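Local coordinates for protein Afp2 (Serratia entomophila, PDB 6RBN) that probably serves as a sheath subunit around the inner tube of the anti-feeding prophage, a contractile injection system related to phage tails, at residues Ala28-Ser36 with Lys81-Ile90; Val94-Ala105 with Val119-Phe130. One frame throughout, in Å; residues are numbered along the deposited sequence.

Contact 1 (Ala28-Ser36 with Lys81-Ile90)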
loop_
_atom_site.group_PDB
_atom_site.type_symbol
_atom_site.label_atom_id
_atom_site.label_comp_id
_atom_site.label_asym_id
_atom_site.label_seq_id
_atom_site.Cartn_x
_atom_site.Cartn_y
_atom_site.Cartn_z
ATOM N N ALA C 28 82.222 -15.965 -11.184
ATOM C CA ALA C 28 83.602 -16.075 -11.663
ATOM C C ALA C 28 83.579 -16.875 -12.962
ATOM O O ALA C 28 83.691 -18.102 -12.948
ATOM C CB ALA C 28 84.496 -16.722 -10.618
ATOM N N VAL C 29 83.424 -16.173 -14.077
ATOM C CA VAL C 29 83.548 -16.746 -15.408
ATOM C C VAL C 29 84.677 -16.014 -16.123
ATOM O O VAL C 29 84.505 -14.887 -16.585
ATOM C CB VAL C 29 82.230 -16.647 -16.197
ATOM C CG1 VAL C 29 82.399 -17.206 -17.598
ATOM C CG2 VAL C 29 81.118 -17.368 -15.470
ATOM N N PRO C 30 85.856 -16.616 -16.209
ATOM C CA PRO C 30 87.045 -15.879 -16.633
ATOM C C PRO C 30 87.307 -15.972 -18.130
ATOM O O PRO C 30 86.788 -16.834 -18.838
ATOM C CB PRO C 30 88.164 -16.584 -15.861
ATOM C CG PRO C 30 87.701 -17.972 -15.818
ATOM C CD PRO C 30 86.209 -17.944 -15.691
ATOM N N LEU C 31 88.150 -15.055 -18.591
ATOM C CA LEU C 31 88.713 -15.077 -19.934
ATOM C C LEU C 31 90.217 -15.239 -19.777
ATOM O O LEU C 31 90.880 -14.369 -19.201
ATOM C CB LEU C 31 88.360 -13.800 -20.700
ATOM C CG LEU C 31 88.741 -13.618 -22.172
ATOM C CD1 LEU C 31 87.709 -12.780 -22.863
ATOM C CD2 LEU C 31 90.076 -12.924 -22.312
ATOM N N PHE C 32 90.758 -16.341 -20.283
ATOM C CA PHE C 32 92.195 -16.582 -20.248
ATOM C C PHE C 32 92.800 -16.121 -21.566
ATOM O O PHE C 32 92.578 -16.742 -22.608
ATOM C CB PHE C 32 92.490 -18.055 -19.993
ATOM C CG PHE C 32 92.162 -18.502 -18.607
ATOM C CD1 PHE C 32 93.059 -18.307 -17.575
ATOM C CD2 PHE C 32 90.951 -19.104 -18.330
ATOM C CE1 PHE C 32 92.758 -18.719 -16.296
ATOM C CE2 PHE C 32 90.649 -19.520 -17.054
ATOM C CZ PHE C 32 91.551 -19.322 -16.036
ATOM N N ALA C 33 93.561 -15.035 -21.521
ATOM C CA ALA C 33 94.189 -14.488 -22.712
ATOM C C ALA C 33 95.512 -15.192 -22.974
ATOM O O ALA C 33 96.335 -15.332 -22.066
ATOM C CB ALA C 33 94.412 -12.984 -22.558
ATOM N N TYR C 34 95.708 -15.639 -24.209
ATOM C CA TYR C 34 96.982 -16.195 -24.635
ATOM C C TYR C 34 97.594 -15.324 -25.723
ATOM O O TYR C 34 96.925 -14.487 -26.332
ATOM C CB TYR C 34 96.832 -17.645 -25.116
ATOM C CG TYR C 34 95.975 -17.859 -26.344
ATOM C CD1 TYR C 34 94.607 -18.048 -26.233
ATOM C CD2 TYR C 34 96.545 -17.929 -27.609
ATOM C CE1 TYR C 34 93.824 -18.263 -27.349
ATOM C CE2 TYR C 34 95.771 -18.144 -28.729
ATOM C CZ TYR C 34 94.413 -18.312 -28.594
ATOM O OH TYR C 34 93.639 -18.525 -29.710
ATOM N N ASP C 35 98.882 -15.538 -25.962
ATOM C CA ASP C 35 99.640 -14.699 -26.875
ATOM C C ASP C 35 99.311 -15.050 -28.322
ATOM O O ASP C 35 99.056 -16.208 -28.661
ATOM C CB ASP C 35 101.139 -14.864 -26.619
ATOM C CG ASP C 35 101.978 -13.767 -27.258
ATOM O OD1 ASP C 35 101.415 -12.855 -27.896
ATOM O OD2 ASP C 35 103.216 -13.817 -27.119
ATOM N N SER C 36 99.327 -14.025 -29.176
ATOM C CA SER C 36 99.064 -14.225 -30.597
ATOM C C SER C 36 100.206 -14.985 -31.263
ATOM O O SER C 36 99.984 -15.770 -32.192
ATOM C CB SER C 36 98.842 -12.877 -31.280
ATOM O OG SER C 36 100.020 -12.093 -31.241
ATOM N N LYS C 81 82.706 -22.825 -16.698
ATOM C CA LYS C 81 83.040 -22.530 -18.076
ATOM C C LYS C 81 84.002 -21.349 -18.138
ATOM O O LYS C 81 84.000 -20.468 -17.275
ATOM C CB LYS C 81 81.782 -22.259 -18.900
ATOM C CG LYS C 81 81.025 -21.004 -18.547
ATOM C CD LYS C 81 79.765 -20.904 -19.381
ATOM C CE LYS C 81 80.099 -20.623 -20.835
ATOM N NZ LYS C 81 78.877 -20.429 -21.661
ATOM N N CYS C 82 84.854 -21.364 -19.154
ATOM C CA CYS C 82 85.908 -20.377 -19.292
ATOM C C CYS C 82 86.289 -20.298 -20.758
ATOM O O CYS C 82 85.978 -21.195 -21.546
ATOM C CB CYS C 82 87.117 -20.734 -18.432
ATOM S SG CYS C 82 87.850 -22.292 -18.901
ATOM N N TYR C 83 86.960 -19.210 -21.118
ATOM C CA TYR C 83 87.184 -18.850 -22.510
ATOM C C TYR C 83 88.674 -18.690 -22.767
ATOM O O TYR C 83 89.363 -17.993 -22.016
ATOM C CB TYR C 83 86.459 -17.544 -22.849
ATOM C CG TYR C 83 84.943 -17.605 -22.795
ATOM C CD1 TYR C 83 84.257 -18.795 -22.960
ATOM C CD2 TYR C 83 84.206 -16.464 -22.538
ATOM C CE1 TYR C 83 82.878 -18.839 -22.889
ATOM C CE2 TYR C 83 82.828 -16.503 -22.469
ATOM C CZ TYR C 83 82.172 -17.692 -22.646
ATOM O OH TYR C 83 80.802 -17.737 -22.580
ATOM N N LEU C 84 89.173 -19.339 -23.818
ATOM C CA LEU C 84 90.487 -19.024 -24.374
ATOM C C LEU C 84 90.312 -18.070 -25.542
ATOM O O LEU C 84 89.792 -18.452 -26.594
ATOM C CB LEU C 84 91.234 -20.270 -24.830
ATOM C CG LEU C 84 91.958 -21.086 -23.779
ATOM C CD1 LEU C 84 92.596 -22.297 -24.428
ATOM C CD2 LEU C 84 93.006 -20.208 -23.122
ATOM N N VAL C 85 90.752 -16.831 -25.361
ATOM C CA VAL C 85 90.710 -15.810 -26.396
ATOM C C VAL C 85 92.134 -15.312 -26.601
ATOM O O VAL C 85 92.837 -15.044 -25.623
ATOM C CB VAL C 85 89.766 -14.657 -26.007
ATOM C CG1 VAL C 85 89.713 -13.617 -27.096
ATOM C CG2 VAL C 85 88.376 -15.184 -25.702
ATOM N N ASN C 86 92.572 -15.220 -27.857
ATOM C CA ASN C 86 93.878 -14.627 -28.117
ATOM C C ASN C 86 93.842 -13.127 -27.853
ATOM O O ASN C 86 92.786 -12.496 -27.915
ATOM C CB ASN C 86 94.357 -14.924 -29.544
ATOM C CG ASN C 86 93.360 -14.530 -30.607
ATOM O OD1 ASN C 86 92.281 -14.019 -30.322
ATOM N ND2 ASN C 86 93.727 -14.764 -31.860
ATOM N N GLU C 87 95.019 -12.562 -27.564
ATOM C CA GLU C 87 95.142 -11.209 -27.027
ATOM C C GLU C 87 94.637 -10.122 -27.971
ATOM O O GLU C 87 94.338 -9.014 -27.513
ATOM C CB GLU C 87 96.602 -10.923 -26.672
ATOM C CG GLU C 87 97.516 -10.930 -27.882
ATOM C CD GLU C 87 98.957 -10.619 -27.553
ATOM O OE1 GLU C 87 99.274 -10.436 -26.366
ATOM O OE2 GLU C 87 99.773 -10.541 -28.493
ATOM N N ALA C 88 94.527 -10.403 -29.268
ATOM C CA ALA C 88 94.030 -9.422 -30.219
ATOM C C ALA C 88 92.517 -9.432 -30.345
ATOM O O ALA C 88 91.978 -8.695 -31.176
ATOM C CB ALA C 88 94.658 -9.660 -31.593
ATOM N N ASN C 89 91.818 -10.241 -29.549
ATOM C CA ASN C 89 90.372 -10.357 -29.663
ATOM C C ASN C 89 89.663 -10.317 -28.320
ATOM O O ASN C 89 88.475 -10.653 -28.260
ATOM C CB ASN C 89 89.998 -11.652 -30.390
ATOM C CG ASN C 89 90.406 -11.642 -31.841
ATOM O OD1 ASN C 89 90.248 -10.640 -32.534
ATOM N ND2 ASN C 89 90.941 -12.758 -32.314
ATOM N N ILE C 90 90.344 -9.930 -27.238
ATOM C CA ILE C 90 89.697 -10.003 -25.932
ATOM C C ILE C 90 88.733 -8.845 -25.735
ATOM O O ILE C 90 87.807 -8.954 -24.926
ATOM C CB ILE C 90 90.739 -10.091 -24.796
ATOM C CG1 ILE C 90 91.496 -8.784 -24.550
ATOM C CG2 ILE C 90 91.761 -11.154 -25.097
ATOM C CD1 ILE C 90 91.019 -8.013 -23.316
#

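Contact 2 (Val94-Ala105 with Val119-Phe130)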
loop_
_atom_site.group_PDB
_atom_site.type_symbol
_atom_site.label_atom_id
_atom_site.label_comp_id
_atom_site.label_asym_id
_atom_site.label_seq_id
_atom_site.Cartn_x
_atom_site.Cartn_y
_atom_site.Cartn_z
ATOM N N VAL C 94 84.547 -9.977 -24.774
ATOM C CA VAL C 94 83.815 -9.445 -23.632
ATOM C C VAL C 94 82.516 -8.798 -24.093
ATOM O O VAL C 94 81.464 -8.957 -23.464
ATOM C CB VAL C 94 84.708 -8.466 -22.848
ATOM C CG1 VAL C 94 83.940 -7.782 -21.742
ATOM C CG2 VAL C 94 85.885 -9.205 -22.256
ATOM N N ALA C 95 82.555 -8.112 -25.229
ATOM C CA ALA C 95 81.378 -7.437 -25.752
ATOM C C ALA C 95 80.385 -8.380 -26.422
ATOM O O ALA C 95 79.249 -7.968 -26.671
ATOM C CB ALA C 95 81.803 -6.351 -26.736
ATOM N N GLN C 96 80.766 -9.621 -26.709
ATOM C CA GLN C 96 79.887 -10.556 -27.405
ATOM C C GLN C 96 79.272 -11.622 -26.516
ATOM O O GLN C 96 78.127 -12.007 -26.741
ATOM C CB GLN C 96 80.635 -11.255 -28.540
ATOM C CG GLN C 96 80.962 -10.375 -29.719
ATOM C CD GLN C 96 81.738 -11.110 -30.783
ATOM O OE1 GLN C 96 82.070 -12.281 -30.625
ATOM N NE2 GLN C 96 82.039 -10.421 -31.874
ATOM N N TYR C 97 79.991 -12.125 -25.518
ATOM C CA TYR C 97 79.574 -13.348 -24.846
ATOM C C TYR C 97 78.868 -13.130 -23.515
ATOM O O TYR C 97 78.407 -14.113 -22.926
ATOM C CB TYR C 97 80.775 -14.279 -24.666
ATOM C CG TYR C 97 81.175 -14.925 -25.967
ATOM C CD1 TYR C 97 80.523 -16.062 -26.424
ATOM C CD2 TYR C 97 82.166 -14.375 -26.762
ATOM C CE1 TYR C 97 80.866 -16.650 -27.620
ATOM C CE2 TYR C 97 82.517 -14.952 -27.963
ATOM C CZ TYR C 97 81.863 -16.090 -28.386
ATOM O OH TYR C 97 82.211 -16.670 -29.583
ATOM N N ASP C 98 78.835 -11.896 -22.991
ATOM C CA ASP C 98 77.863 -11.423 -21.995
ATOM C C ASP C 98 78.014 -12.075 -20.615
ATOM O O ASP C 98 77.331 -11.698 -19.657
ATOM C CB ASP C 98 76.437 -11.648 -22.524
ATOM C CG ASP C 98 75.400 -10.761 -21.861
ATOM O OD1 ASP C 98 75.766 -9.849 -21.091
ATOM O OD2 ASP C 98 74.197 -10.992 -22.094
ATOM N N ASP C 99 78.926 -13.026 -20.482
ATOM C CA ASP C 99 79.008 -13.882 -19.316
ATOM C C ASP C 99 80.307 -13.674 -18.557
ATOM O O ASP C 99 80.439 -14.171 -17.435
ATOM C CB ASP C 99 78.892 -15.349 -19.754
ATOM C CG ASP C 99 78.404 -16.260 -18.657
ATOM O OD1 ASP C 99 78.088 -15.769 -17.555
ATOM O OD2 ASP C 99 78.330 -17.480 -18.903
ATOM N N ILE C 100 81.241 -12.925 -19.123
ATOM C CA ILE C 100 82.597 -12.828 -18.609
ATOM C C ILE C 100 82.627 -11.861 -17.436
ATOM O O ILE C 100 82.121 -10.738 -17.528
ATOM C CB ILE C 100 83.547 -12.376 -19.724
ATOM C CG1 ILE C 100 83.483 -13.371 -20.870
ATOM C CG2 ILE C 100 84.963 -12.259 -19.221
ATOM C CD1 ILE C 100 84.095 -12.878 -22.125
ATOM N N THR C 101 83.219 -12.297 -16.330
ATOM C CA THR C 101 83.433 -11.458 -15.161
ATOM C C THR C 101 84.901 -11.182 -14.886
ATOM O O THR C 101 85.226 -10.163 -14.276
ATOM C CB THR C 101 82.802 -12.103 -13.926
ATOM O OG1 THR C 101 83.418 -13.371 -13.684
ATOM C CG2 THR C 101 81.320 -12.312 -14.137
ATOM N N LEU C 102 85.795 -12.064 -15.320
ATOM C CA LEU C 102 87.224 -11.929 -15.086
ATOM C C LEU C 102 87.981 -11.931 -16.404
ATOM O O LEU C 102 87.649 -12.685 -17.321
ATOM C CB LEU C 102 87.741 -13.066 -14.204
ATOM C CG LEU C 102 87.325 -13.083 -12.740
ATOM C CD1 LEU C 102 87.719 -14.399 -12.121
ATOM C CD2 LEU C 102 88.004 -11.940 -12.020
ATOM N N ILE C 103 89.001 -11.086 -16.495
ATOM C CA ILE C 103 89.975 -11.141 -17.581
ATOM C C ILE C 103 91.302 -11.545 -16.960
ATOM O O ILE C 103 91.912 -10.771 -16.213
ATOM C CB ILE C 103 90.087 -9.812 -18.335
ATOM C CG1 ILE C 103 88.781 -9.505 -19.059
ATOM C CG2 ILE C 103 91.230 -9.859 -19.329
ATOM C CD1 ILE C 103 88.750 -8.142 -19.685
ATOM N N VAL C 104 91.746 -12.754 -17.261
ATOM C CA VAL C 104 92.916 -13.345 -16.631
ATOM C C VAL C 104 94.040 -13.318 -17.660
ATOM O O VAL C 104 94.050 -14.108 -18.608
ATOM C CB VAL C 104 92.632 -14.766 -16.137
ATOM C CG1 VAL C 104 93.869 -15.370 -15.535
ATOM C CG2 VAL C 104 91.506 -14.754 -15.128
ATOM N N ALA C 105 94.984 -12.398 -17.483
ATOM C CA ALA C 105 96.154 -12.304 -18.350
ATOM C C ALA C 105 97.088 -13.454 -18.006
ATOM O O ALA C 105 97.858 -13.391 -17.051
ATOM C CB ALA C 105 96.843 -10.957 -18.186
ATOM N N VAL C 119 87.498 -2.003 -22.767
ATOM C CA VAL C 119 86.220 -2.501 -22.272
ATOM C C VAL C 119 85.840 -1.902 -20.925
ATOM O O VAL C 119 84.670 -1.981 -20.533
ATOM C CB VAL C 119 86.225 -4.037 -22.178
ATOM C CG1 VAL C 119 86.468 -4.644 -23.542
ATOM C CG2 VAL C 119 87.266 -4.515 -21.196
ATOM N N VAL C 120 86.787 -1.307 -20.201
ATOM C CA VAL C 120 86.447 -0.613 -18.964
ATOM C C VAL C 120 85.802 0.733 -19.264
ATOM O O VAL C 120 84.787 1.094 -18.660
ATOM C CB VAL C 120 87.697 -0.477 -18.078
ATOM C CG1 VAL C 120 87.450 0.461 -16.916
ATOM C CG2 VAL C 120 88.090 -1.831 -17.543
ATOM N N GLY C 121 86.361 1.482 -20.219
ATOM C CA GLY C 121 85.756 2.739 -20.623
ATOM C C GLY C 121 84.422 2.567 -21.319
ATOM O O GLY C 121 83.592 3.479 -21.308
ATOM N N GLN C 122 84.197 1.406 -21.929
ATOM C CA GLN C 122 82.884 1.062 -22.452
ATOM C C GLN C 122 81.935 0.577 -21.364
ATOM O O GLN C 122 80.716 0.674 -21.538
ATOM C CB GLN C 122 83.033 0.010 -23.549
ATOM C CG GLN C 122 83.718 0.550 -24.789
ATOM C CD GLN C 122 84.020 -0.519 -25.816
ATOM O OE1 GLN C 122 83.806 -1.703 -25.578
ATOM N NE2 GLN C 122 84.523 -0.104 -26.970
ATOM N N GLY C 123 82.459 0.055 -20.256
ATOM C CA GLY C 123 81.639 -0.247 -19.099
ATOM C C GLY C 123 81.071 -1.650 -19.052
ATOM O O GLY C 123 79.853 -1.817 -18.950
ATOM N N TYR C 124 81.927 -2.669 -19.123
ATOM C CA TYR C 124 81.473 -4.050 -19.204
ATOM C C TYR C 124 81.587 -4.828 -17.899
ATOM O O TYR C 124 81.427 -6.053 -17.926
ATOM C CB TYR C 124 82.217 -4.787 -20.309
ATOM C CG TYR C 124 81.648 -4.517 -21.671
ATOM C CD1 TYR C 124 80.495 -5.163 -22.087
ATOM C CD2 TYR C 124 82.255 -3.626 -22.539
ATOM C CE1 TYR C 124 79.957 -4.930 -23.326
ATOM C CE2 TYR C 124 81.724 -3.388 -23.788
ATOM C CZ TYR C 124 80.573 -4.043 -24.175
ATOM O OH TYR C 124 80.038 -3.808 -25.417
ATOM N N ARG C 125 81.873 -4.152 -16.777
ATOM C CA ARG C 125 81.746 -4.698 -15.415
ATOM C C ARG C 125 82.658 -5.899 -15.177
ATOM O O ARG C 125 82.258 -6.891 -14.566
ATOM C CB ARG C 125 80.299 -5.079 -15.095
ATOM C CG ARG C 125 79.267 -3.994 -15.284
ATOM C CD ARG C 125 79.453 -2.839 -14.340
ATOM N NE ARG C 125 80.203 -1.738 -14.927
ATOM C CZ ARG C 125 80.665 -0.709 -14.229
ATOM N NH1 ARG C 125 80.452 -0.656 -12.927
ATOM N NH2 ARG C 125 81.335 0.263 -14.827
ATOM N N ILE C 126 83.885 -5.823 -15.672
ATOM C CA ILE C 126 84.827 -6.911 -15.556
ATOM C C ILE C 126 85.896 -6.551 -14.530
ATOM O O ILE C 126 85.978 -5.424 -14.055
ATOM C CB ILE C 126 85.427 -7.286 -16.936
ATOM C CG1 ILE C 126 85.780 -6.036 -17.749
ATOM C CG2 ILE C 126 84.464 -8.159 -17.707
ATOM C CD1 ILE C 126 87.166 -5.494 -17.557
ATOM N N PHE C 127 86.719 -7.530 -14.171
ATOM C CA PHE C 127 87.831 -7.319 -13.254
ATOM C C PHE C 127 89.051 -8.030 -13.816
ATOM O O PHE C 127 88.996 -9.229 -14.096
ATOM C CB PHE C 127 87.506 -7.839 -11.854
ATOM C CG PHE C 127 88.524 -7.470 -10.821
ATOM C CD1 PHE C 127 88.540 -6.197 -10.276
ATOM C CD2 PHE C 127 89.472 -8.384 -10.399
ATOM C CE1 PHE C 127 89.473 -5.847 -9.330
ATOM C CE2 PHE C 127 90.410 -8.037 -9.453
ATOM C CZ PHE C 127 90.409 -6.765 -8.920
ATOM N N GLY C 128 90.142 -7.292 -13.984
ATOM C CA GLY C 128 91.335 -7.841 -14.595
ATOM C C GLY C 128 92.327 -8.386 -13.583
ATOM O O GLY C 128 92.468 -7.870 -12.482
ATOM N N LEU C 129 93.021 -9.447 -13.983
ATOM C CA LEU C 129 94.024 -10.102 -13.147
ATOM C C LEU C 129 95.322 -10.130 -13.948
ATOM O O LEU C 129 95.479 -10.954 -14.852
ATOM C CB LEU C 129 93.573 -11.502 -12.754
ATOM C CG LEU C 129 92.291 -11.582 -11.928
ATOM C CD1 LEU C 129 91.885 -13.023 -11.715
ATOM C CD2 LEU C 129 92.457 -10.870 -10.605
ATOM N N PHE C 130 96.241 -9.229 -13.627
ATOM C CA PHE C 130 97.441 -9.023 -14.426
ATOM C C PHE C 130 98.582 -9.866 -13.852
ATOM O O PHE C 130 98.340 -10.804 -13.090
ATOM C CB PHE C 130 97.740 -7.528 -14.506
ATOM C CG PHE C 130 96.594 -6.733 -15.046
ATOM C CD1 PHE C 130 96.197 -6.884 -16.359
ATOM C CD2 PHE C 130 95.926 -5.824 -14.249
ATOM C CE1 PHE C 130 95.144 -6.161 -16.863
ATOM C CE2 PHE C 130 94.874 -5.092 -14.752
ATOM C CZ PHE C 130 94.484 -5.263 -16.060
#

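Contact 1 (Ala28-Ser36 with Lys81-Ile90)
Leu31 and Val85 meet on one face of a parallel strand pair, 30-34 beside 82-86, and this is the close-packed part of the contact. The first torsion of Leu31 (chi1 -175°) swings CG away from the backbone N and toward Val85. From there the two methyls part: CD1 rests on Val85 CG2 at 3.8 Å, while CD2 meets Ile90 CG2 at 3.7 Å, the Ile90 side chain crossing it at about a right angle. Ala33 CB touches the same Ile90 methyl, CG2. The opposite face is greasy as well. Leu84 CD2 sits 3.8 Å from Phe32 CB, and Cys82 CB comes up to the Phe32 ring at its edge; Trp74 and Leu71 of helix 66-75 add to the cover here. Between the faces the backbones are tied by bonds such as Phe32 N to Tyr83 O, 2.8 Å, and Tyr34 N to Val85 O, 3.3 Å.

Farther along, Tyr34 lays one ring face over Asn86, whose CB makes a CH-pi contact 3.9 Å from the ring centroid. Beyond it the contact opens to solvent and turns polar: Ser36 OG donates to Glu87 OE2 (3.2 Å), on the anti side of the carboxylate and tilted out of its plane, and the Asp35 carboxylate lies alongside the same acid. Cohesion therefore rests on the buried apolar faces and backbone bonds, whereas the acidic end probably contributes little attraction.

Contact 2 (Val94-Ala105 with Val119-Phe130)
Strands 102-105 and 127-129 run parallel, their axes 4.7 Å apart and inclined by 17°, with Leu102 beside Phe127, Ile103 beside Gly128 and Val104 beside Leu129. The backbone bonds alternate in direction: Phe127 N gives to Thr101 O, Ile103 N to Phe127 O at 3.0 Å, Leu129 N to Ile103 O at 2.8 Å, and Ala105 N to Leu129 O.

On the face carrying Leu102, Val104, Phe127 and Leu129, the Leu129 CD1 methyl touches two neighbours, Val104 CG2 at 3.8 Å and Leu102 CD2 at 4.0 Å, in directions about at right angles. Leu102 CD2 also reaches the edge of the Phe127 ring. Helix 173-187 lies over this face, its Ala178 touching both Val104 and Leu129.

The other face belongs to Ile103, whose CD1 touches Ile126 CD1 at 3.7 Å, the two side chains crossing at a slant. The first torsion of Ile126 (chi1 43°) sends CG1 and CD1 toward Ile103, while CG2 turns to Val94 CG1 and Ile100 O. Val119, from helix 112-122, closes in on Ile103 and Val94.

Toward the helix ends, Val94 CG1 packs on Tyr124 CB (3.7 Å), and the phenol end of that ring meets Ala95 CB. The Tyr124 hydroxyl goes on to a weak bond with Glu309 of an Afp3 chain, and Arg125 forms salt bridges with Glu260 and with Glu14 of another Afp3 chain. Helix 112-122 stops in a Schellman motif, with Gly123 at positive phi and Tyr124 N bonded to Val119 O at 3.2 Å. Strand, helix and returning parallel strand make a beta-alpha-beta crossover in the subtilisin-like domain of the tail sheath family.

Both contacts are parallel strand pairings in one mixed sheet, and they are direct neighbours: strand 30-34 of contact 1 lies next to strand 102-105 of contact 2, with Leu31 O 2.7 Å from Val104 N and Leu31 N 2.7 Å from Leu102 O, both probable hydrogen bonds. Their centres are about 10 Å apart, and each is largely buried. Contact 1 joins strands distant in sequence and trails off into an acidic, solvent-facing end that no other chain of the assembly touches. Contact 2 closes a short crossover, brings two helix ends into the packing, and carries its polar margin, Tyr124 and Arg125, to neighbouring Afp3 chains.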